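Local atomic coordinates of V-type ATP synthase alpha chain (Nanoarchaeum equitans Kin4-M, PDB entry 5BN3), a protein that is the alpha chain (subunit A) of a V-type ATP synthase and binds adenosine-5'-diphosphate and magnesium in a P-loop nucleotide-binding domain. Residues A[218-232]-A[394-406]. Numbering follows the deposited sequence.
With MG (magnesium ion), chain K; ADP (adenosine-5'-diphosphate), chain C.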
ATOM      1  N   SER A 218       2.332  33.788   1.178  1.00 29.38           N
ATOM      2  CA  SER A 218       3.151  32.627   0.864  1.00 31.11           C
ATOM      3  C   SER A 218       2.415  31.693  -0.084  1.00 31.13           C
ATOM      4  O   SER A 218       1.184  31.671  -0.107  1.00 31.22           O
ATOM      5  CB  SER A 218       3.551  31.884   2.141  1.00 28.42           C
ATOM      6  OG  SER A 218       2.413  31.530   2.904  1.00 33.68           O
ATOM      7  N   ALA A 219       3.174  30.925  -0.861  1.00 25.64           N
ATOM      8  CA  ALA A 219       2.598  29.972  -1.803  1.00 30.09           C
ATOM      9  C   ALA A 219       3.464  28.730  -1.920  1.00 38.57           C
ATOM     10  O   ALA A 219       4.681  28.790  -1.730  1.00 33.76           O
ATOM     11  CB  ALA A 219       2.423  30.612  -3.168  1.00 29.04           C
ATOM     12  N   ALA A 220       2.830  27.608  -2.243  1.00 28.29           N
ATOM     13  CA  ALA A 220       3.545  26.366  -2.506  1.00 29.03           C
ATOM     14  C   ALA A 220       3.504  26.042  -3.997  1.00 35.80           C
ATOM     15  O   ALA A 220       2.479  26.249  -4.652  1.00 27.69           O
ATOM     16  CB  ALA A 220       2.940  25.231  -1.705  1.00 29.95           C
ATOM     17  N   VAL A 221       4.615  25.535  -4.529  1.00 29.86           N
ATOM     18  CA  VAL A 221       4.686  25.124  -5.931  1.00 28.37           C
ATOM     19  C   VAL A 221       5.130  23.667  -6.037  1.00 28.72           C
ATOM     20  O   VAL A 221       6.305  23.386  -6.268  1.00 29.26           O
ATOM     21  CB  VAL A 221       5.662  26.006  -6.748  1.00 25.06           C
ATOM     22  CG1 VAL A 221       5.512  25.732  -8.241  1.00 31.82           C
ATOM     23  CG2 VAL A 221       5.425  27.481  -6.469  1.00 28.71           C
ATOM     24  N   PRO A 222       4.192  22.727  -5.842  1.00 27.94           N
ATOM     25  CA  PRO A 222       4.541  21.312  -5.991  1.00 29.25           C
ATOM     26  C   PRO A 222       4.348  20.840  -7.426  1.00 30.53           C
ATOM     27  O   PRO A 222       3.469  21.344  -8.132  1.00 31.68           O
ATOM     28  CB  PRO A 222       3.538  20.612  -5.074  1.00 30.61           C
ATOM     29  CG  PRO A 222       2.326  21.489  -5.129  1.00 35.84           C
ATOM     30  CD  PRO A 222       2.836  22.908  -5.291  1.00 24.13           C
ATOM     31  N   GLY A 223       5.172  19.885  -7.846  1.00 30.80           N
ATOM     32  CA  GLY A 223       5.072  19.307  -9.172  1.00 30.32           C
ATOM     33  C   GLY A 223       6.026  18.138  -9.316  1.00 32.84           C
ATOM     34  O   GLY A 223       6.993  18.032  -8.565  1.00 28.54           O
ATOM     35  N   PRO A 224       5.754  17.241 -10.272  1.00 31.48           N
ATOM     36  CA  PRO A 224       6.690  16.146 -10.555  1.00 30.06           C
ATOM     37  C   PRO A 224       7.933  16.686 -11.250  1.00 30.97           C
ATOM     38  O   PRO A 224       7.947  17.864 -11.619  1.00 29.74           O
ATOM     39  CB  PRO A 224       5.900  15.250 -11.515  1.00 34.06           C
ATOM     40  CG  PRO A 224       4.908  16.172 -12.160  1.00 34.56           C
ATOM     41  CD  PRO A 224       4.532  17.163 -11.093  1.00 27.84           C
ATOM     42  N   PHE A 225       8.961  15.862 -11.430  1.00 29.59           N
ATOM     43  CA  PHE A 225      10.164  16.342 -12.108  1.00 33.26           C
ATOM     44  C   PHE A 225       9.866  16.758 -13.550  1.00 38.36           C
ATOM     45  O   PHE A 225       9.115  16.085 -14.258  1.00 31.27           O
ATOM     46  CB  PHE A 225      11.325  15.331 -12.031  1.00 28.50           C
ATOM     47  CG  PHE A 225      11.129  14.081 -12.853  1.00 30.03           C
ATOM     48  CD1 PHE A 225      11.467  14.053 -14.202  1.00 31.66           C
ATOM     49  CD2 PHE A 225      10.663  12.919 -12.262  1.00 30.52           C
ATOM     50  CE1 PHE A 225      11.303  12.898 -14.950  1.00 36.23           C
ATOM     51  CE2 PHE A 225      10.497  11.761 -13.001  1.00 33.01           C
ATOM     52  CZ  PHE A 225      10.819  11.749 -14.349  1.00 32.51           C
ATOM     53  N   GLY A 226      10.433  17.885 -13.966  1.00 29.88           N
ATOM     54  CA  GLY A 226      10.248  18.374 -15.321  1.00 32.83           C
ATOM     55  C   GLY A 226       8.972  19.170 -15.546  1.00 31.90           C
ATOM     56  O   GLY A 226       8.678  19.559 -16.675  1.00 31.98           O
ATOM     57  N   SER A 227       8.216  19.424 -14.481  1.00 29.09           N
ATOM     58  CA  SER A 227       6.949  20.146 -14.621  1.00 27.05           C
ATOM     59  C   SER A 227       7.118  21.668 -14.651  1.00 39.54           C
ATOM     60  O   SER A 227       6.228  22.383 -15.116  1.00 31.00           O
ATOM     61  CB  SER A 227       5.946  19.724 -13.543  1.00 31.05           C
ATOM     62  OG  SER A 227       6.399  20.055 -12.245  1.00 30.62           O
ATOM     63  N   GLY A 228       8.249  22.168 -14.157  1.00 28.47           N
ATOM     64  CA  GLY A 228       8.571  23.578 -14.325  1.00 28.60           C
ATOM     65  C   GLY A 228       8.723  24.438 -13.080  1.00 36.62           C
ATOM     66  O   GLY A 228       8.666  25.664 -13.181  1.00 31.77           O
ATOM     67  N   LYS A 229       8.927  23.810 -11.921  1.00 30.99           N
ATOM     68  CA  LYS A 229       9.084  24.534 -10.655  1.00 35.23           C
ATOM     69  C   LYS A 229      10.226  25.542 -10.692  1.00 24.72           C
ATOM     70  O   LYS A 229      10.064  26.699 -10.300  1.00 30.79           O
ATOM     71  CB  LYS A 229       9.392  23.561  -9.515  1.00 31.69           C
ATOM     72  CG  LYS A 229       8.285  22.630  -9.094  1.00 61.97           C
ATOM     73  CD  LYS A 229       8.829  21.701  -8.023  1.00 38.51           C
ATOM     74  CE  LYS A 229       8.919  20.270  -8.508  1.00 41.49           C
ATOM     75  NZ  LYS A 229       9.660  20.065  -9.776  1.00 28.74           N
ATOM     76  N   THR A 230      11.389  25.080 -11.140  1.00 28.22           N
ATOM     77  CA  THR A 230      12.604  25.895 -11.124  1.00 33.63           C
ATOM     78  C   THR A 230      12.499  27.110 -12.046  1.00 35.80           C
ATOM     79  O   THR A 230      12.861  28.221 -11.659  1.00 30.44           O
ATOM     80  CB  THR A 230      13.842  25.053 -11.495  1.00 33.55           C
ATOM     81  OG1 THR A 230      14.063  24.057 -10.484  1.00 26.98           O
ATOM     82  CG2 THR A 230      15.074  25.933 -11.612  1.00 31.46           C
ATOM     83  N   VAL A 231      12.000  26.897 -13.259  1.00 30.06           N
ATOM     84  CA  VAL A 231      11.801  27.993 -14.199  1.00 30.56           C
ATOM     85  C   VAL A 231      10.783  28.990 -13.654  1.00 26.79           C
ATOM     86  O   VAL A 231      10.985  30.204 -13.740  1.00 33.16           O
ATOM     87  CB  VAL A 231      11.356  27.475 -15.585  1.00 39.37           C
ATOM     88  CG1 VAL A 231      10.915  28.626 -16.471  1.00 37.64           C
ATOM     89  CG2 VAL A 231      12.488  26.710 -16.246  1.00 35.16           C
ATOM     90  N   LEU A 232       9.701  28.479 -13.074  1.00 29.78           N
ATOM     91  CA  LEU A 232       8.664  29.344 -12.519  1.00 28.41           C
ATOM     92  C   LEU A 232       9.208  30.218 -11.398  1.00 33.41           C
ATOM     93  O   LEU A 232       8.936  31.413 -11.354  1.00 32.41           O
ATOM     94  CB  LEU A 232       7.474  28.524 -12.012  1.00 27.68           C
ATOM     95  CG  LEU A 232       6.304  29.376 -11.509  1.00 32.26           C
ATOM     96  CD1 LEU A 232       5.791  30.257 -12.628  1.00 51.21           C
ATOM     97  CD2 LEU A 232       5.178  28.520 -10.957  1.00 39.12           C
ATOM     98  N   THR A 394       2.562  21.488   3.964  1.00 31.69           N
ATOM     99  CA  THR A 394       2.775  22.825   3.421  1.00 33.77           C
ATOM    100  C   THR A 394       1.456  23.522   3.075  1.00 28.55           C
ATOM    101  O   THR A 394       1.307  24.724   3.288  1.00 28.25           O
ATOM    102  CB  THR A 394       3.691  22.775   2.176  1.00 30.93           C
ATOM    103  OG1 THR A 394       4.948  22.178   2.528  1.00 36.57           O
ATOM    104  CG2 THR A 394       3.940  24.165   1.632  1.00 32.28           C
ATOM    105  N   LEU A 395       0.492  22.760   2.565  1.00 30.38           N
ATOM    106  CA  LEU A 395      -0.801  23.326   2.179  1.00 31.13           C
ATOM    107  C   LEU A 395      -1.593  23.874   3.364  1.00 40.57           C
ATOM    108  O   LEU A 395      -2.482  24.708   3.193  1.00 38.58           O
ATOM    109  CB  LEU A 395      -1.636  22.294   1.413  1.00 32.22           C
ATOM    110  CG  LEU A 395      -1.093  21.918   0.034  1.00 37.65           C
ATOM    111  CD1 LEU A 395      -2.104  21.090  -0.748  1.00 36.96           C
ATOM    112  CD2 LEU A 395      -0.710  23.167  -0.732  1.00 35.58           C
ATOM    113  N   ARG A 396      -1.273  23.413   4.569  1.00 27.55           N
ATOM    114  CA  ARG A 396      -1.952  23.923   5.757  1.00 28.52           C
ATOM    115  C   ARG A 396      -1.194  25.094   6.381  1.00 31.84           C
ATOM    116  O   ARG A 396      -1.586  25.612   7.428  1.00 34.52           O
ATOM    117  CB  ARG A 396      -2.185  22.800   6.773  1.00 36.63           C
ATOM    118  CG  ARG A 396      -3.040  21.663   6.224  1.00 39.34           C
ATOM    119  CD  ARG A 396      -3.775  20.920   7.326  1.00 49.26           C
ATOM    120  NE  ARG A 396      -2.870  20.427   8.360  1.00 42.22           N
ATOM    121  CZ  ARG A 396      -2.178  19.296   8.270  1.00 45.30           C
ATOM    122  NH1 ARG A 396      -2.281  18.536   7.190  1.00 40.56           N
ATOM    123  NH2 ARG A 396      -1.382  18.925   9.263  1.00 46.10           N
ATOM    124  N   LEU A 397      -0.128  25.527   5.712  1.00 30.68           N
ATOM    125  CA  LEU A 397       0.689  26.635   6.203  1.00 31.54           C
ATOM    126  C   LEU A 397       0.700  27.846   5.264  1.00 33.47           C
ATOM    127  O   LEU A 397       0.852  28.983   5.715  1.00 40.52           O
ATOM    128  CB  LEU A 397       2.127  26.169   6.458  1.00 35.27           C
ATOM    129  CG  LEU A 397       2.349  25.123   7.553  1.00 37.44           C
ATOM    130  CD1 LEU A 397       3.788  24.619   7.541  1.00 34.48           C
ATOM    131  CD2 LEU A 397       2.002  25.694   8.917  1.00 33.57           C
ATOM    132  N   VAL A 398       0.528  27.607   3.965  1.00 32.34           N
ATOM    133  CA  VAL A 398       0.666  28.681   2.973  1.00 30.55           C
ATOM    134  C   VAL A 398      -0.673  29.265   2.521  1.00 36.63           C
ATOM    135  O   VAL A 398      -1.733  28.715   2.821  1.00 33.17           O
ATOM    136  CB  VAL A 398       1.482  28.226   1.742  1.00 27.37           C
ATOM    137  CG1 VAL A 398       2.865  27.768   2.169  1.00 33.22           C
ATOM    138  CG2 VAL A 398       0.758  27.103   1.002  1.00 28.44           C
ATOM    139  N   GLY A 399      -0.615  30.380   1.795  1.00 30.80           N
ATOM    140  CA  GLY A 399      -1.815  31.097   1.395  1.00 36.72           C
ATOM    141  C   GLY A 399      -2.308  30.770  -0.004  1.00 38.45           C
ATOM    142  O   GLY A 399      -3.398  31.197  -0.393  1.00 36.16           O
ATOM    143  N   ALA A 400      -1.513  30.020  -0.763  1.00 31.05           N
ATOM    144  CA  ALA A 400      -1.916  29.602  -2.104  1.00 33.55           C
ATOM    145  C   ALA A 400      -1.237  28.323  -2.561  1.00 39.26           C
ATOM    146  O   ALA A 400      -0.110  28.023  -2.155  1.00 30.52           O
ATOM    147  CB  ALA A 400      -1.653  30.706  -3.113  1.00 28.21           C
ATOM    148  N   LEU A 401      -1.933  27.585  -3.420  1.00 30.10           N
ATOM    149  CA  LEU A 401      -1.365  26.421  -4.087  1.00 30.16           C
ATOM    150  C   LEU A 401      -1.185  26.721  -5.569  1.00 40.47           C
ATOM    151  O   LEU A 401      -2.162  26.937  -6.288  1.00 31.18           O
ATOM    152  CB  LEU A 401      -2.280  25.203  -3.918  1.00 26.79           C
ATOM    153  CG  LEU A 401      -2.007  23.980  -4.801  1.00 27.95           C
ATOM    154  CD1 LEU A 401      -0.601  23.473  -4.569  1.00 29.31           C
ATOM    155  CD2 LEU A 401      -3.020  22.868  -4.547  1.00 26.83           C
ATOM    156  N   TRP A 402       0.063  26.747  -6.023  1.00 28.68           N
ATOM    157  CA  TRP A 402       0.352  26.871  -7.447  1.00 31.26           C
ATOM    158  C   TRP A 402       0.778  25.502  -7.970  1.00 31.84           C
ATOM    159  O   TRP A 402       1.968  25.219  -8.115  1.00 32.69           O
ATOM    160  CB  TRP A 402       1.435  27.929  -7.685  1.00 26.56           C
ATOM    161  CG  TRP A 402       0.983  29.326  -7.327  1.00 28.91           C
ATOM    162  CD1 TRP A 402      -0.306  29.765  -7.221  1.00 31.60           C
ATOM    163  CD2 TRP A 402       1.818  30.457  -7.015  1.00 31.38           C
ATOM    164  NE1 TRP A 402      -0.326  31.096  -6.872  1.00 29.28           N
ATOM    165  CE2 TRP A 402       0.958  31.542  -6.741  1.00 30.86           C
ATOM    166  CE3 TRP A 402       3.199  30.653  -6.947  1.00 33.26           C
ATOM    167  CZ2 TRP A 402       1.444  32.811  -6.400  1.00 34.16           C
ATOM    168  CZ3 TRP A 402       3.678  31.914  -6.611  1.00 28.94           C
ATOM    169  CH2 TRP A 402       2.800  32.976  -6.342  1.00 28.48           C
ATOM    170  N   ALA A 403      -0.208  24.653  -8.246  1.00 29.33           N
ATOM    171  CA  ALA A 403       0.047  23.249  -8.579  1.00 30.92           C
ATOM    172  C   ALA A 403       0.466  23.042 -10.026  1.00 35.03           C
ATOM    173  O   ALA A 403      -0.225  23.474 -10.952  1.00 31.86           O
ATOM    174  CB  ALA A 403      -1.175  22.406  -8.272  1.00 32.00           C
ATOM    175  N   LEU A 404       1.585  22.352 -10.221  1.00 26.33           N
ATOM    176  CA  LEU A 404       2.062  22.063 -11.567  1.00 29.90           C
ATOM    177  C   LEU A 404       1.577  20.688 -12.027  1.00 35.67           C
ATOM    178  O   LEU A 404       1.491  19.750 -11.233  1.00 36.98           O
ATOM    179  CB  LEU A 404       3.585  22.174 -11.639  1.00 29.86           C
ATOM    180  CG  LEU A 404       4.105  23.582 -11.342  1.00 36.11           C
ATOM    181  CD1 LEU A 404       5.620  23.642 -11.423  1.00 36.05           C
ATOM    182  CD2 LEU A 404       3.492  24.582 -12.307  1.00 34.21           C
ATOM    183  N   ASP A 405       1.257  20.578 -13.312  1.00 33.82           N
ATOM    184  CA  ASP A 405       0.542  19.410 -13.817  1.00 36.16           C
ATOM    185  C   ASP A 405       1.307  18.659 -14.909  1.00 33.62           C
ATOM    186  O   ASP A 405       1.737  19.253 -15.900  1.00 33.84           O
ATOM    187  CB  ASP A 405      -0.833  19.850 -14.326  1.00 41.49           C
ATOM    188  CG  ASP A 405      -1.730  18.687 -14.659  1.00 58.72           C
ATOM    189  OD1 ASP A 405      -2.305  18.086 -13.726  1.00 76.76           O
ATOM    190  OD2 ASP A 405      -1.873  18.381 -15.858  1.00 72.15           O
ATOM    191  N   SER A 406       1.466  17.350 -14.716  1.00 35.78           N
ATOM    192  CA  SER A 406       2.166  16.489 -15.667  1.00 45.61           C
ATOM    193  C   SER A 406       1.587  16.573 -17.071  1.00 36.98           C
ATOM    194  O   SER A 406       2.328  16.634 -18.051  1.00 35.35           O
ATOM    195  CB  SER A 406       2.108  15.032 -15.206  1.00 47.88           C
ATOM    196  OG  SER A 406       2.811  14.845 -13.996  1.00 71.77           O
TER
HETATM  197 MG    MG K 609      13.985  22.021 -10.738  1.00 30.33          MG
HETATM  198  PB  ADP C 601      11.378  21.148 -12.529  1.00 30.00           P
HETATM  199  O1B ADP C 601       9.937  21.110 -12.092  1.00 28.44           O
HETATM  200  O2B ADP C 601      12.222  22.170 -11.819  1.00 25.84           O
HETATM  201  O3B ADP C 601      12.006  19.783 -12.643  1.00 29.94           O
HETATM  202  PA  ADP C 601      12.112  22.872 -14.715  1.00 31.29           P
HETATM  203  O1A ADP C 601      11.778  24.175 -14.050  1.00 33.38           O
HETATM  204  O2A ADP C 601      13.551  22.437 -14.824  1.00 31.11           O
HETATM  205  O3A ADP C 601      11.245  21.686 -14.048  1.00 29.81           O
HETATM  206  O5' ADP C 601      11.482  22.905 -16.196  1.00 32.13           O
HETATM  207  C5' ADP C 601      11.473  21.721 -16.992  1.00 33.85           C
HETATM  208  C4' ADP C 601      11.487  22.085 -18.472  1.00 37.18           C
HETATM  209  O4' ADP C 601      10.314  22.834 -18.811  1.00 36.24           O
HETATM  210  C3' ADP C 601      12.700  22.945 -18.781  1.00 41.57           C
HETATM  211  O3' ADP C 601      13.432  22.359 -19.862  1.00 46.11           O
HETATM  212  C2' ADP C 601      12.134  24.291 -19.179  1.00 46.56           C
HETATM  213  O2' ADP C 601      12.812  24.825 -20.316  1.00 68.69           O
HETATM  214  C1' ADP C 601      10.671  24.034 -19.498  1.00 33.82           C
HETATM  215  N9  ADP C 601       9.849  25.171 -19.016  1.00 38.00           N
HETATM  216  C8  ADP C 601       9.303  25.293 -17.792  1.00 35.07           C
HETATM  217  N7  ADP C 601       8.614  26.458 -17.682  1.00 32.95           N
HETATM  218  C5  ADP C 601       8.712  27.101 -18.861  1.00 39.51           C
HETATM  219  C6  ADP C 601       8.218  28.379 -19.423  1.00 33.84           C
HETATM  220  N6  ADP C 601       7.455  29.225 -18.683  1.00 35.37           N
HETATM  221  N1  ADP C 601       8.553  28.663 -20.702  1.00 36.50           N
HETATM  222  C2  ADP C 601       9.307  27.831 -21.446  1.00 44.31           C
HETATM  223  N3  ADP C 601       9.789  26.658 -21.000  1.00 40.99           N
HETATM  224  C4  ADP C 601       9.527  26.246 -19.737  1.00 40.18           C
HETATM  225  O   HOH W   1       3.008  31.307   5.417  1.00 54.96           O
HETATM  226  O   HOH W   2      14.912  22.326 -12.568  1.00 28.31           O
HETATM  227  O   HOH W   3      13.892  19.949 -10.924  1.00 27.67           O
HETATM  228  O   HOH W   4      13.203  21.865  -8.829  1.00 34.38           O
HETATM  229  O   HOH W   5      15.844  21.948  -9.788  1.00 32.18           O
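Leu404 packs against Gly228 and Lys229, and its two methyl branches do different work. With CG anti to the carbonyl carbon (chi1 -63°), Leu404 CD1 is brought to the backbone where Gly228 passes into Lys229, 3.3 Å from Lys229 N, and also meets Val221 CG1; Leu404 CD2 is a looser 4.5 Å from Leu232 CD2. Leu404 CB lies 3.6 Å from Ser227 OG. That hydroxyl hydrogen-bonds in the carbonyl plane to Pro224 O, which also accepts Ser227 N. Further back, Ala219 CB stands 3.7 Å from the centroid of the six-membered ring of Trp402, almost on the ring normal, a CH-pi contact over one face, while Val221 CG2 lies at the ring's edge. The indole NE1 is hydrogen-bonded to Phe211 O. Backbone bonds run alongside: Ala220 N to Ala400 O, Trp402 N to Ala220 O (2.8 Å) and Leu404 N to Pro222 O. Residues 400-404 thus run parallel to strand 218-222, and Ala220 and Leu401 form a single bridge.

The loop Leu404 packs against is the P-loop (Walker A), joining strand 218-222 to helix 229-239. Amides of Gly226, Gly228, Lys229, Thr230 and Val231 hold the ADP phosphates, Lys229 NZ reaches ADP O1B at 2.6 Å, and Thr230 OG1 binds the magnesium ion.

Beyond Ala220, whose CB touches Thr394 CG2 and Val398 CG2, the pairing becomes less regular. Gly399 N hydrogen-bonds to Ser218 O (2.9 Å), bent and from above the carbonyl plane (51° out of it), and a water links Ser218 OG to Leu397 O. At the other end, where Ser406 is exposed, Ser406 OG touches the Pro224 ring, closest at CG (3.1 Å), and Gly223 O is hydrogen-bonded to Tyr297 OH of a neighbouring NEQ263 chain.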